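Local atomic coordinates of fiber KNOB domain (Avirulent turkey hemorrhagic enteritis virus, PDB entry 4D63), a protein that forms the trimeric head domain of an adenovirus fibre and binds sialic acid, consistent with a role in attaching the virus to sialylated receptors on host cells. Residues 73-85 with 175-187. Numbering follows the deposited sequence.
Sequences DALLIIQFIDNIG and KIKSVMLFTCLIG
Strands 75-80 and 181-185 run antiparallel, their axes 4.6 Å apart at closest approach, joined by reciprocal backbone hydrogen bonds in the Leu76-Cys184 and Ile78-Phe182 pairs and extended by Phe80 N to Met180 O. On the face carrying Ile78 and Phe182, the Met180 side chain, bent at its last torsion (chi3 -58°), lays CE over one face of the Phe80 ring, 4.0 Å from the centroid, a CH-pi contact, with SD above the ring at a greater distance, a Met-aromatic arrangement. Phe80 CE1 meets Phe182 CE1 at 3.5 Å, rim to rim, with the ring planes at 69°. Ile78 CG2 packs on Phe182 CB. The other face begins with Leu75 CD1 against Thr183 CG2; next, Ile77 CG2 touches Leu181 CD1, and the extended Gln79 chain carries NE2 to 3.6 Å from Val179 CG1. Beyond the strands, Asn83, with CG between its backbone N and carbonyl carbon (chi1 69°), reaches across, and ND2 donates to Ser178 O at 2.8 Å from above the carbonyl plane, and weakly to Ile176 O. A water bridges Asn83 OD1, Phe80 O and Met180 N. Ile84 and Gly85 touch a bound sialic acid. Strand 181-185 is outermost in the chain's main sheet, with 75-80 between it and 64-71. Phe182 and Met180 pack on Ile129 of strand 129-137, whereas Leu75 and Ile77 pack against Ile77 of the second and Leu75 of the third subunit, respectively, placing the opposite face in the trimer interface.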
# COMPACT_ATOMS: atom_id res chain seq x y z
N ASP A 73 -1.21 1.43 -22.88
CA ASP A 73 -0.65 2.68 -23.39
C ASP A 73 0.54 3.21 -22.56
O ASP A 73 1.69 2.84 -22.84
CB ASP A 73 -1.77 3.74 -23.51
CG ASP A 73 -2.80 3.40 -24.60
OD1 ASP A 73 -2.47 2.60 -25.51
OD2 ASP A 73 -3.94 3.94 -24.55
N ALA A 74 0.26 4.04 -21.56
CA ALA A 74 1.33 4.62 -20.72
C ALA A 74 1.46 3.88 -19.38
O ALA A 74 2.07 4.37 -18.44
CB ALA A 74 1.07 6.10 -20.48
N LEU A 75 0.91 2.66 -19.33
CA LEU A 75 0.64 1.97 -18.10
C LEU A 75 1.34 0.62 -18.10
O LEU A 75 1.29 -0.14 -19.08
CB LEU A 75 -0.88 1.79 -17.99
CG LEU A 75 -1.49 1.21 -16.72
CD1 LEU A 75 -1.26 2.12 -15.52
CD2 LEU A 75 -2.97 0.94 -16.95
N LEU A 76 2.04 0.32 -17.02
CA LEU A 76 2.62 -0.99 -16.84
C LEU A 76 2.30 -1.46 -15.44
O LEU A 76 2.68 -0.83 -14.46
CB LEU A 76 4.13 -0.97 -17.04
CG LEU A 76 4.75 -2.35 -16.78
CD1 LEU A 76 5.13 -3.02 -18.08
CD2 LEU A 76 5.96 -2.29 -15.87
N ILE A 77 1.62 -2.59 -15.37
CA ILE A 77 1.25 -3.22 -14.12
C ILE A 77 2.04 -4.52 -14.03
O ILE A 77 1.99 -5.34 -14.93
CB ILE A 77 -0.24 -3.52 -14.09
CG1 ILE A 77 -1.03 -2.21 -14.11
CG2 ILE A 77 -0.60 -4.40 -12.90
CD1 ILE A 77 -2.52 -2.43 -14.23
N ILE A 78 2.75 -4.70 -12.94
CA ILE A 78 3.67 -5.82 -12.81
C ILE A 78 3.56 -6.47 -11.43
O ILE A 78 3.71 -5.80 -10.40
CB ILE A 78 5.13 -5.37 -13.08
CG1 ILE A 78 6.13 -6.49 -12.75
CG2 ILE A 78 5.50 -4.11 -12.31
CD1 ILE A 78 7.45 -6.35 -13.47
N GLN A 79 3.31 -7.77 -11.42
CA GLN A 79 3.21 -8.53 -10.21
C GLN A 79 4.33 -9.55 -10.10
O GLN A 79 4.53 -10.33 -11.02
CB GLN A 79 1.88 -9.27 -10.15
CG GLN A 79 1.58 -9.85 -8.77
CD GLN A 79 0.28 -10.63 -8.73
OE1 GLN A 79 -0.75 -10.17 -9.16
NE2 GLN A 79 0.34 -11.81 -8.17
N PHE A 80 5.00 -9.58 -8.94
CA PHE A 80 5.95 -10.65 -8.62
C PHE A 80 5.19 -11.88 -8.19
O PHE A 80 4.29 -11.79 -7.35
CB PHE A 80 6.94 -10.20 -7.55
CG PHE A 80 7.92 -9.17 -8.04
CD1 PHE A 80 7.50 -7.86 -8.30
CD2 PHE A 80 9.24 -9.50 -8.26
CE1 PHE A 80 8.39 -6.89 -8.76
CE2 PHE A 80 10.13 -8.55 -8.76
CZ PHE A 80 9.71 -7.25 -8.99
N ILE A 81 5.55 -13.03 -8.76
CA ILE A 81 4.76 -14.26 -8.64
C ILE A 81 5.42 -15.44 -7.91
O ILE A 81 4.77 -16.48 -7.75
CB ILE A 81 4.21 -14.76 -10.01
CG1 ILE A 81 5.37 -15.24 -10.92
CG2 ILE A 81 3.36 -13.68 -10.68
CD1 ILE A 81 4.94 -15.89 -12.21
N ASP A 82 6.67 -15.32 -7.47
CA ASP A 82 7.32 -16.41 -6.72
C ASP A 82 6.70 -16.73 -5.35
O ASP A 82 6.83 -17.85 -4.87
CB ASP A 82 8.81 -16.10 -6.53
CG ASP A 82 9.59 -16.18 -7.85
OD1 ASP A 82 9.29 -17.11 -8.63
OD2 ASP A 82 10.47 -15.31 -8.10
N ASN A 83 6.03 -15.76 -4.72
CA ASN A 83 5.61 -15.94 -3.33
C ASN A 83 4.13 -15.68 -3.14
O ASN A 83 3.72 -15.07 -2.15
CB ASN A 83 6.41 -15.03 -2.39
CG ASN A 83 6.06 -13.55 -2.59
OD1 ASN A 83 5.71 -13.14 -3.70
ND2 ASN A 83 6.14 -12.77 -1.52
N ILE A 84 3.31 -16.19 -4.05
CA ILE A 84 1.87 -16.12 -3.84
C ILE A 84 1.48 -17.08 -2.68
O ILE A 84 1.67 -18.28 -2.77
CB ILE A 84 1.08 -16.35 -5.16
CG1 ILE A 84 1.51 -15.30 -6.20
CG2 ILE A 84 -0.43 -16.24 -4.90
CD1 ILE A 84 1.01 -15.60 -7.58
N GLY A 85 0.98 -16.53 -1.58
CA GLY A 85 0.60 -17.36 -0.44
C GLY A 85 -0.63 -18.19 -0.81
O GLY A 85 -1.41 -17.81 -1.70
N LYS A 175 13.27 -11.16 4.01
CA LYS A 175 12.17 -11.88 3.36
C LYS A 175 10.97 -10.96 3.10
O LYS A 175 10.45 -10.33 4.03
CB LYS A 175 11.70 -13.01 4.24
CG LYS A 175 12.74 -14.07 4.57
CD LYS A 175 12.07 -15.23 5.31
CE LYS A 175 13.10 -16.27 5.73
NZ LYS A 175 12.72 -17.63 5.27
N ILE A 176 10.56 -10.85 1.85
CA ILE A 176 9.34 -10.14 1.51
C ILE A 176 8.23 -11.17 1.52
O ILE A 176 8.22 -12.07 0.70
CB ILE A 176 9.43 -9.47 0.13
CG1 ILE A 176 10.58 -8.46 0.13
CG2 ILE A 176 8.11 -8.78 -0.23
CD1 ILE A 176 10.88 -7.93 -1.24
N LYS A 177 7.30 -11.02 2.47
CA LYS A 177 6.23 -11.99 2.72
C LYS A 177 4.90 -11.62 2.07
O LYS A 177 3.93 -12.37 2.18
CB LYS A 177 5.98 -12.06 4.22
CG LYS A 177 7.22 -12.35 5.00
CD LYS A 177 7.60 -13.80 4.86
CE LYS A 177 8.09 -14.36 6.18
NZ LYS A 177 7.11 -14.13 7.28
N SER A 178 4.87 -10.43 1.46
CA SER A 178 3.74 -9.85 0.77
C SER A 178 3.76 -10.20 -0.71
O SER A 178 4.83 -10.28 -1.29
CB SER A 178 3.88 -8.31 0.81
OG SER A 178 3.17 -7.77 1.87
N VAL A 179 2.59 -10.28 -1.33
CA VAL A 179 2.47 -10.34 -2.79
C VAL A 179 2.52 -8.91 -3.36
O VAL A 179 1.62 -8.08 -3.10
CB VAL A 179 1.16 -11.02 -3.23
CG1 VAL A 179 1.11 -11.12 -4.76
CG2 VAL A 179 1.06 -12.40 -2.62
N MET A 180 3.57 -8.64 -4.11
CA MET A 180 3.88 -7.30 -4.61
C MET A 180 3.30 -7.11 -5.99
O MET A 180 3.60 -7.87 -6.89
CB MET A 180 5.39 -7.10 -4.72
CG MET A 180 6.09 -7.07 -3.36
SD MET A 180 7.79 -6.47 -3.42
CE MET A 180 8.49 -7.64 -4.58
N LEU A 181 2.55 -6.04 -6.17
CA LEU A 181 2.16 -5.60 -7.51
C LEU A 181 2.35 -4.07 -7.61
O LEU A 181 1.93 -3.33 -6.74
CB LEU A 181 0.70 -5.99 -7.81
CG LEU A 181 0.13 -5.45 -9.14
CD1 LEU A 181 -0.88 -6.46 -9.68
CD2 LEU A 181 -0.51 -4.07 -8.96
N PHE A 182 3.00 -3.64 -8.68
CA PHE A 182 3.25 -2.26 -8.94
C PHE A 182 2.41 -1.83 -10.11
O PHE A 182 2.48 -2.46 -11.18
CB PHE A 182 4.73 -2.03 -9.29
CG PHE A 182 5.70 -2.45 -8.21
CD1 PHE A 182 6.10 -3.76 -8.09
CD2 PHE A 182 6.20 -1.52 -7.30
CE1 PHE A 182 6.99 -4.13 -7.09
CE2 PHE A 182 7.08 -1.88 -6.33
CZ PHE A 182 7.47 -3.19 -6.22
N THR A 183 1.67 -0.75 -9.94
CA THR A 183 1.08 -0.03 -11.06
C THR A 183 2.01 1.16 -11.41
O THR A 183 2.29 1.98 -10.55
CB THR A 183 -0.32 0.49 -10.73
OG1 THR A 183 -1.20 -0.61 -10.42
CG2 THR A 183 -0.87 1.30 -11.94
N CYS A 184 2.50 1.22 -12.65
CA CYS A 184 3.50 2.19 -13.07
C CYS A 184 3.01 3.06 -14.24
O CYS A 184 2.32 2.55 -15.13
CB CYS A 184 4.76 1.47 -13.48
SG CYS A 184 5.33 0.28 -12.27
N LEU A 185 3.38 4.33 -14.23
CA LEU A 185 3.18 5.22 -15.37
C LEU A 185 4.45 5.33 -16.20
O LEU A 185 5.52 5.65 -15.67
CB LEU A 185 2.76 6.63 -14.94
CG LEU A 185 1.33 6.72 -14.40
CD1 LEU A 185 0.95 8.18 -14.25
CD2 LEU A 185 0.35 6.01 -15.31
N ILE A 186 4.32 5.05 -17.49
CA ILE A 186 5.41 5.18 -18.44
C ILE A 186 5.28 6.52 -19.16
O ILE A 186 4.19 6.86 -19.63
CB ILE A 186 5.38 4.04 -19.46
CG1 ILE A 186 5.30 2.69 -18.74
CG2 ILE A 186 6.60 4.11 -20.38
CD1 ILE A 186 6.27 2.54 -17.58
N GLY A 187 6.38 7.29 -19.22
CA GLY A 187 6.46 8.55 -19.98
C GLY A 187 5.45 9.66 -19.67
O GLY A 187 4.48 9.88 -20.42
OXT GLY A 187 5.58 10.38 -18.68
O HOH W 1 5.07 -10.78 -4.81
O HOH W 2 2.92 -14.67 0.39